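Local coordinates for protein transcriptional regulator, LRP/AsnC family (PDB 2P5V) that probably binds specific DNA sequences through a winged helix-turn-helix domain as a global transcriptional regulator of the Lrp/AsnC family, and binds calcium ions, at residues A72-S77 and L112-T117; L68-F73 and S141-K146. All blocks are in the same frame, centred on the assembly; numbering follows the deposited sequence.

Contact 1: A72-S77 and L112-T117; sequences AFIRVS and LQAFFT
Gln113 lies along one face of the Phe73 ring: its CG sits 4.0 Å from the centroid of the Phe73 ring, displaced toward the rim, in a CH-pi contact. The amide beyond it continues past the CE1-CZ side, with OE1 of Gln113 3.4 Å from CE1 of Phe73 and the amide plane turned 31° from the ring. The two side chains run side by side in the same direction because Gln113 starts with CG anti to its backbone N (chi1 -163°) and stays extended. Phe102 and Leu111 of the second subunit also pack on Phe73, so this face of the sheet is buried against a second subunit. The second ring, Phe116, is met obliquely by CB of Ala72, loosely, and Phe122 of helix 119-130 joins it edge-to-face. The face away from Phe73 holds Ala72, Ile74, Val76, Leu112 and Ala114; helix 119-130 packs on Ala72 and Ile74. Here CB of Ile74 rests 4.1 Å from CB of Leu112, and CD1 of Ile74 reaches CB of Ala114. Further along, CG2 of Val76 crosses the Leu112 side chain, 3.8 Å from its CD1. Between the two layers the backbones pair antiparallel. Ala72 and Ala114 exchange two bonds, as do Ile74 and Leu112; Ala72 N to Ala114 O is nearly straight at 174°, whereas Ile74 N approaches Leu112 O tilted from the carbonyl plane. Phe73 and Gln113 form the non-hydrogen-bonded pair between them, flanked by CA-H...O contacts from Gln113 CA to Ala72 O and from Phe73 CA to Leu112 O. Two central strands, with helices on one face and a partner subunit on the other, are characteristic of the ferredoxin-like alpha/beta sandwich of the Lrp/AsnC ligand-binding domain.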
ATOM      1  N   ALA G  72      14.731 -16.275  -4.188  1.00 51.75           N
ATOM      2  CA  ALA G  72      13.748 -15.213  -4.409  1.00 43.60           C
ATOM      3  C   ALA G  72      12.324 -15.689  -4.152  1.00 47.20           C
ATOM      4  O   ALA G  72      11.955 -16.812  -4.512  1.00 46.55           O
ATOM      5  CB  ALA G  72      13.867 -14.685  -5.838  1.00 43.63           C
ATOM      6  N   PHE G  73      11.538 -14.829  -3.505  1.00 46.41           N
ATOM      7  CA  PHE G  73      10.089 -14.964  -3.480  1.00 47.03           C
ATOM      8  C   PHE G  73       9.519 -13.908  -4.420  1.00 44.70           C
ATOM      9  O   PHE G  73       9.667 -12.714  -4.175  1.00 47.68           O
ATOM     10  CB  PHE G  73       9.570 -14.770  -2.068  1.00 51.18           C
ATOM     11  CG  PHE G  73       9.845 -15.936  -1.175  1.00 50.62           C
ATOM     12  CD1 PHE G  73       8.912 -16.949  -1.041  1.00 52.11           C
ATOM     13  CD2 PHE G  73      11.050 -16.046  -0.504  1.00 46.63           C
ATOM     14  CE1 PHE G  73       9.164 -18.041  -0.224  1.00 58.75           C
ATOM     15  CE2 PHE G  73      11.308 -17.134   0.315  1.00 49.72           C
ATOM     16  CZ  PHE G  73      10.365 -18.127   0.458  1.00 53.11           C
ATOM     17  N   ILE G  74       8.910 -14.345  -5.517  1.00 50.48           N
ATOM     18  CA  ILE G  74       8.428 -13.420  -6.549  1.00 44.41           C
ATOM     19  C   ILE G  74       6.908 -13.340  -6.511  1.00 44.75           C
ATOM     20  O   ILE G  74       6.218 -14.358  -6.560  1.00 43.08           O
ATOM     21  CB  ILE G  74       8.885 -13.832  -7.961  1.00 46.21           C
ATOM     22  CG1 ILE G  74      10.399 -14.086  -7.980  1.00 45.81           C
ATOM     23  CG2 ILE G  74       8.504 -12.759  -8.981  1.00 39.10           C
ATOM     24  CD1 ILE G  74      10.906 -14.781  -9.236  1.00 50.25           C
ATOM     25  N   ARG G  75       6.406 -12.113  -6.384  1.00 43.36           N
ATOM     26  CA  ARG G  75       4.983 -11.839  -6.381  1.00 45.65           C
ATOM     27  C   ARG G  75       4.553 -11.371  -7.770  1.00 42.06           C
ATOM     28  O   ARG G  75       4.947 -10.287  -8.223  1.00 40.17           O
ATOM     29  CB  ARG G  75       4.665 -10.756  -5.361  1.00 40.70           C
ATOM     30  CG  ARG G  75       5.025 -11.072  -3.914  1.00 48.90           C
ATOM     31  CD  ARG G  75       4.520  -9.931  -3.038  1.00 58.90           C
ATOM     32  NE  ARG G  75       4.953  -9.956  -1.645  1.00 74.59           N
ATOM     33  CZ  ARG G  75       4.593  -9.042  -0.728  1.00 92.89           C
ATOM     34  NH1 ARG G  75       3.770  -8.041  -1.045  1.00 92.13           N
ATOM     35  NH2 ARG G  75       5.048  -9.120   0.523  1.00 87.29           N
ATOM     36  N   VAL G  76       3.735 -12.191  -8.429  1.00 48.53           N
ATOM     37  CA  VAL G  76       3.308 -11.948  -9.806  1.00 46.98           C
ATOM     38  C   VAL G  76       1.831 -11.570  -9.885  1.00 46.27           C
ATOM     39  O   VAL G  76       0.967 -12.201  -9.253  1.00 43.54           O
ATOM     40  CB  VAL G  76       3.584 -13.189 -10.719  1.00 47.42           C
ATOM     41  CG1 VAL G  76       3.179 -12.904 -12.176  1.00 44.02           C
ATOM     42  CG2 VAL G  76       5.058 -13.573 -10.645  1.00 42.05           C
ATOM     43  N   SER G  77       1.571 -10.523 -10.663  1.00 39.47           N
ATOM     44  CA  SER G  77       0.237 -10.071 -10.967  1.00 44.86           C
ATOM     45  C   SER G  77      -0.036 -10.540 -12.364  1.00 43.97           C
ATOM     46  O   SER G  77       0.719 -10.252 -13.302  1.00 39.17           O
ATOM     47  CB  SER G  77       0.116  -8.539 -10.911  1.00 42.53           C
ATOM     48  OG  SER G  77       0.543  -8.049  -9.658  1.00 63.68           O
ATOM     49  N   LEU G 112       5.777 -17.098  -6.270  1.00 46.48           N
ATOM     50  CA  LEU G 112       6.777 -17.991  -6.822  1.00 48.14           C
ATOM     51  C   LEU G 112       8.000 -18.028  -5.911  1.00 49.91           C
ATOM     52  O   LEU G 112       8.376 -17.021  -5.319  1.00 51.02           O
ATOM     53  CB  LEU G 112       7.190 -17.528  -8.215  1.00 41.67           C
ATOM     54  CG  LEU G 112       6.195 -17.732  -9.366  1.00 53.04           C
ATOM     55  CD1 LEU G 112       4.880 -17.021  -9.113  1.00 50.12           C
ATOM     56  CD2 LEU G 112       6.816 -17.244 -10.664  1.00 50.44           C
ATOM     57  N   GLN G 113       8.616 -19.197  -5.800  1.00 51.18           N
ATOM     58  CA  GLN G 113       9.844 -19.352  -5.025  1.00 50.31           C
ATOM     59  C   GLN G 113      10.888 -19.898  -6.002  1.00 46.80           C
ATOM     60  O   GLN G 113      10.652 -20.909  -6.666  1.00 50.89           O
ATOM     61  CB  GLN G 113       9.604 -20.281  -3.825  1.00 48.32           C
ATOM     62  CG  GLN G 113      10.680 -20.211  -2.725  1.00 61.84           C
ATOM     63  CD  GLN G 113      10.356 -21.049  -1.475  1.00 57.22           C
ATOM     64  OE1 GLN G 113       9.193 -21.344  -1.169  1.00 62.04           O
ATOM     65  NE2 GLN G 113      11.398 -21.428  -0.746  1.00 69.56           N
ATOM     66  N   ALA G 114      12.014 -19.193  -6.133  1.00 49.22           N
ATOM     67  CA  ALA G 114      12.987 -19.479  -7.198  1.00 44.95           C
ATOM     68  C   ALA G 114      14.427 -19.318  -6.738  1.00 44.95           C
ATOM     69  O   ALA G 114      14.712 -18.563  -5.814  1.00 50.91           O
ATOM     70  CB  ALA G 114      12.734 -18.584  -8.404  1.00 40.33           C
ATOM     71  N   PHE G 115      15.335 -20.020  -7.411  1.00 47.83           N
ATOM     72  CA  PHE G 115      16.742 -20.011  -7.042  1.00 42.45           C
ATOM     73  C   PHE G 115      17.629 -19.551  -8.180  1.00 41.85           C
ATOM     74  O   PHE G 115      17.420 -19.931  -9.334  1.00 43.48           O
ATOM     75  CB  PHE G 115      17.161 -21.405  -6.611  1.00 45.40           C
ATOM     76  CG  PHE G 115      16.954 -21.671  -5.154  1.00 44.98           C
ATOM     77  CD1 PHE G 115      17.923 -21.310  -4.228  1.00 54.70           C
ATOM     78  CD2 PHE G 115      15.802 -22.290  -4.706  1.00 57.21           C
ATOM     79  CE1 PHE G 115      17.748 -21.576  -2.876  1.00 50.82           C
ATOM     80  CE2 PHE G 115      15.620 -22.553  -3.350  1.00 55.49           C
ATOM     81  CZ  PHE G 115      16.601 -22.199  -2.440  1.00 52.53           C
ATOM     82  N   PHE G 116      18.629 -18.738  -7.840  1.00 46.59           N
ATOM     83  CA  PHE G 116      19.581 -18.196  -8.816  1.00 43.95           C
ATOM     84  C   PHE G 116      20.946 -18.135  -8.200  1.00 40.84           C
ATOM     85  O   PHE G 116      21.077 -18.185  -6.973  1.00 46.01           O
ATOM     86  CB  PHE G 116      19.146 -16.802  -9.271  1.00 51.15           C
ATOM     87  CG  PHE G 116      17.765 -16.774  -9.845  1.00 37.39           C
ATOM     88  CD1 PHE G 116      17.564 -16.920 -11.209  1.00 45.53           C
ATOM     89  CD2 PHE G 116      16.671 -16.654  -9.014  1.00 42.13           C
ATOM     90  CE1 PHE G 116      16.279 -16.925 -11.732  1.00 47.90           C
ATOM     91  CE2 PHE G 116      15.390 -16.652  -9.526  1.00 46.53           C
ATOM     92  CZ  PHE G 116      15.191 -16.790 -10.888  1.00 46.19           C
ATOM     93  N   THR G 117      21.966 -18.058  -9.046  1.00 42.16           N
ATOM     94  CA  THR G 117      23.344 -17.935  -8.570  1.00 44.45           C
ATOM     95  C   THR G 117      23.569 -16.570  -7.941  1.00 43.18           C
ATOM     96  O   THR G 117      24.203 -16.458  -6.894  1.00 49.67           O
ATOM     97  CB  THR G 117      24.374 -18.119  -9.693  1.00 45.30           C
ATOM     98  OG1 THR G 117      24.140 -17.140 -10.705  1.00 48.54           O
ATOM     99  CG2 THR G 117      24.288 -19.518 -10.298  1.00 49.54           C
TER

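Contact 2: L68-F73 and S141-K146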
ATOM      1  N   LEU G  68      23.927 -21.665  -5.728  1.00 46.14           N
ATOM      2  CA  LEU G  68      22.658 -20.941  -5.812  1.00 48.50           C
ATOM      3  C   LEU G  68      22.463 -20.066  -4.570  1.00 52.39           C
ATOM      4  O   LEU G  68      21.643 -20.359  -3.702  1.00 57.44           O
ATOM      5  CB  LEU G  68      21.485 -21.902  -6.003  1.00 43.29           C
ATOM      6  CG  LEU G  68      21.380 -22.586  -7.362  1.00 46.68           C
ATOM      7  CD1 LEU G  68      20.368 -23.729  -7.278  1.00 45.38           C
ATOM      8  CD2 LEU G  68      21.012 -21.588  -8.472  1.00 41.42           C
ATOM      9  N   GLY G  69      23.220 -18.977  -4.513  1.00 55.21           N
ATOM     10  CA  GLY G  69      23.174 -18.063  -3.380  1.00 56.93           C
ATOM     11  C   GLY G  69      21.928 -17.199  -3.258  1.00 54.27           C
ATOM     12  O   GLY G  69      21.656 -16.691  -2.189  1.00 58.83           O
ATOM     13  N   LEU G  70      21.175 -17.030  -4.344  1.00 53.32           N
ATOM     14  CA  LEU G  70      20.025 -16.116  -4.376  1.00 52.04           C
ATOM     15  C   LEU G  70      18.712 -16.903  -4.368  1.00 48.93           C
ATOM     16  O   LEU G  70      18.396 -17.591  -5.331  1.00 55.90           O
ATOM     17  CB  LEU G  70      20.079 -15.233  -5.637  1.00 53.78           C
ATOM     18  CG  LEU G  70      19.858 -13.713  -5.573  1.00 58.13           C
ATOM     19  CD1 LEU G  70      19.160 -13.198  -6.856  1.00 44.03           C
ATOM     20  CD2 LEU G  70      19.090 -13.294  -4.334  1.00 47.45           C
ATOM     21  N   GLN G  71      17.963 -16.803  -3.273  1.00 52.37           N
ATOM     22  CA  GLN G  71      16.628 -17.381  -3.175  1.00 48.69           C
ATOM     23  C   GLN G  71      15.604 -16.256  -3.184  1.00 45.09           C
ATOM     24  O   GLN G  71      15.605 -15.402  -2.298  1.00 44.82           O
ATOM     25  CB  GLN G  71      16.480 -18.204  -1.904  1.00 48.45           C
ATOM     26  CG  GLN G  71      15.082 -18.819  -1.758  1.00 52.17           C
ATOM     27  CD  GLN G  71      14.999 -19.843  -0.654  1.00 53.43           C
ATOM     28  OE1 GLN G  71      15.862 -19.911   0.229  1.00 65.24           O
ATOM     29  NE2 GLN G  71      13.951 -20.642  -0.691  1.00 62.43           N
ATOM     30  N   ALA G  72      14.731 -16.275  -4.188  1.00 51.75           N
ATOM     31  CA  ALA G  72      13.748 -15.213  -4.409  1.00 43.60           C
ATOM     32  C   ALA G  72      12.324 -15.689  -4.152  1.00 47.20           C
ATOM     33  O   ALA G  72      11.955 -16.812  -4.512  1.00 46.55           O
ATOM     34  CB  ALA G  72      13.867 -14.685  -5.838  1.00 43.63           C
ATOM     35  N   PHE G  73      11.538 -14.829  -3.505  1.00 46.41           N
ATOM     36  CA  PHE G  73      10.089 -14.964  -3.480  1.00 47.03           C
ATOM     37  C   PHE G  73       9.519 -13.908  -4.420  1.00 44.70           C
ATOM     38  O   PHE G  73       9.667 -12.714  -4.175  1.00 47.68           O
ATOM     39  CB  PHE G  73       9.570 -14.770  -2.068  1.00 51.18           C
ATOM     40  CG  PHE G  73       9.845 -15.936  -1.175  1.00 50.62           C
ATOM     41  CD1 PHE G  73       8.912 -16.949  -1.041  1.00 52.11           C
ATOM     42  CD2 PHE G  73      11.050 -16.046  -0.504  1.00 46.63           C
ATOM     43  CE1 PHE G  73       9.164 -18.041  -0.224  1.00 58.75           C
ATOM     44  CE2 PHE G  73      11.308 -17.134   0.315  1.00 49.72           C
ATOM     45  CZ  PHE G  73      10.365 -18.127   0.458  1.00 53.11           C
ATOM     46  N   SER G 141       9.737  -8.628  -6.154  1.00 41.43           N
ATOM     47  CA  SER G 141      10.458  -9.718  -5.549  1.00 45.71           C
ATOM     48  C   SER G 141      11.154  -9.328  -4.263  1.00 49.02           C
ATOM     49  O   SER G 141      11.607  -8.183  -4.098  1.00 46.25           O
ATOM     50  CB  SER G 141      11.502 -10.252  -6.525  1.00 46.11           C
ATOM     51  OG  SER G 141      10.880 -10.690  -7.716  1.00 47.39           O
ATOM     52  N   SER G 142      11.217 -10.307  -3.365  1.00 42.69           N
ATOM     53  CA  SER G 142      11.994 -10.230  -2.137  1.00 47.97           C
ATOM     54  C   SER G 142      12.948 -11.404  -2.122  1.00 47.55           C
ATOM     55  O   SER G 142      12.758 -12.385  -2.845  1.00 47.51           O
ATOM     56  CB  SER G 142      11.089 -10.300  -0.926  1.00 47.75           C
ATOM     57  OG  SER G 142      10.187  -9.209  -0.911  1.00 61.94           O
ATOM     58  N   PHE G 143      13.971 -11.305  -1.283  1.00 44.33           N
ATOM     59  CA  PHE G 143      15.034 -12.277  -1.280  1.00 45.72           C
ATOM     60  C   PHE G 143      15.368 -12.676   0.144  1.00 42.46           C
ATOM     61  O   PHE G 143      15.237 -11.885   1.075  1.00 46.92           O
ATOM     62  CB  PHE G 143      16.275 -11.704  -1.983  1.00 45.53           C
ATOM     63  CG  PHE G 143      15.998 -11.182  -3.368  1.00 47.26           C
ATOM     64  CD1 PHE G 143      16.065 -12.023  -4.478  1.00 48.41           C
ATOM     65  CD2 PHE G 143      15.653  -9.851  -3.562  1.00 49.40           C
ATOM     66  CE1 PHE G 143      15.791 -11.546  -5.756  1.00 49.68           C
ATOM     67  CE2 PHE G 143      15.361  -9.368  -4.828  1.00 36.94           C
ATOM     68  CZ  PHE G 143      15.444 -10.216  -5.935  1.00 47.77           C
ATOM     69  N   VAL G 144      15.824 -13.906   0.302  1.00 47.37           N
ATOM     70  CA  VAL G 144      16.110 -14.433   1.623  1.00 45.46           C
ATOM     71  C   VAL G 144      17.398 -13.836   2.184  1.00 42.42           C
ATOM     72  O   VAL G 144      18.472 -13.962   1.580  1.00 47.79           O
ATOM     73  CB  VAL G 144      16.227 -15.952   1.604  1.00 46.56           C
ATOM     74  CG1 VAL G 144      16.480 -16.483   3.045  1.00 45.25           C
ATOM     75  CG2 VAL G 144      14.978 -16.539   0.995  1.00 39.61           C
ATOM     76  N   LEU G 145      17.265 -13.162   3.326  1.00 44.84           N
ATOM     77  CA  LEU G 145      18.408 -12.722   4.115  1.00 45.17           C
ATOM     78  C   LEU G 145      18.901 -13.862   4.994  1.00 42.94           C
ATOM     79  O   LEU G 145      20.085 -13.962   5.297  1.00 45.58           O
ATOM     80  CB  LEU G 145      18.032 -11.549   5.020  1.00 45.54           C
ATOM     81  CG  LEU G 145      17.589 -10.256   4.336  1.00 57.35           C
ATOM     82  CD1 LEU G 145      17.033  -9.303   5.368  1.00 57.65           C
ATOM     83  CD2 LEU G 145      18.746  -9.621   3.581  1.00 57.92           C
ATOM     84  N   LYS G 146      17.982 -14.701   5.446  1.00 44.33           N
ATOM     85  CA  LYS G 146      18.345 -15.744   6.380  1.00 42.40           C
ATOM     86  C   LYS G 146      17.241 -16.769   6.446  1.00 44.62           C
ATOM     87  O   LYS G 146      16.068 -16.412   6.520  1.00 43.29           O
ATOM     88  CB  LYS G 146      18.613 -15.140   7.764  1.00 42.22           C
ATOM     89  CG  LYS G 146      19.113 -16.141   8.780  1.00 45.54           C
ATOM     90  CD  LYS G 146      19.578 -15.456  10.060  1.00 47.30           C
ATOM     91  CE  LYS G 146      20.028 -16.486  11.098  1.00 53.79           C
ATOM     92  NZ  LYS G 146      20.737 -15.855  12.249  1.00 53.28           N
TER
HETATM   93  O   HOH W   1      19.027 -15.248  -0.719  1.00 34.30           O
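Leu70 and Phe143 meet at a slant, CD2 of Leu70 pressing within 3.3 Å of CD1 of Phe143, where strand 70-78 pairs with strand 136-150, an outermost strand of the four-stranded antiparallel sheet within the chain. Gly69 and Leu70 both face Phe116 of strand 110-116, forming a classic beta bulge at the start of strand 70-78. CB of Ala72 approaches the same Phe143 ring obliquely, 3.7 Å from CE1 of Phe143, so Leu70 and Ala72 share it. The chi1 of Phe143, -54°, sets CG opposite the carbonyl carbon and carries the ring to Leu70 and Ala72; Phe122 of helix 119-130 meets it edge-to-face. Val144 sits on the other side of the sheet: its CG2 touches the edge of the Phe73 ring in the ring plane, 3.8 Å from CE2, and also lies against the aliphatic part of Gln71, 3.6 Å from CG of Gln71. Phe73 and Ser142 are a hydrogen-bonded antiparallel pair, each N donating to the other's O, while Ala72 and Phe143 are the adjacent non-hydrogen-bonded pair. The amide of Val144 adds a further bond to Gln71 O, with the donor almost in line with the carbonyl. Beyond this pairing, Val144 and Lys146 enter an antiparallel ladder with a strand of the second subunit, which carries the sheet across the interface. At the bulge a water bridges the two strands: it accepts from Gln71 N, donates to Val144 O at 2.7 Å, and donates weakly to Gly69 O.

Overall arrangement
Contacts 1 and 2 flank strand 70-78, with residues 112-117 on one side and 141-146 on the other; Ala72 and Phe73 belong to both. Both are largely buried, but contact 1 joins two inner strands, whereas contact 2 takes in an outermost strand of this chain and a bulge. Phe122 packs near both on the helix-covered face. Phe73 is shared, its ring touched from both neighbouring strands. Both contacts rest on antiparallel backbone bonds. Contact 1 adds an amide side chain over a ring and a mostly aliphatic layer; contact 2 adds leucine and alanine against a phenylalanine ring and one bridging water, and lies near additional neighbouring subunits.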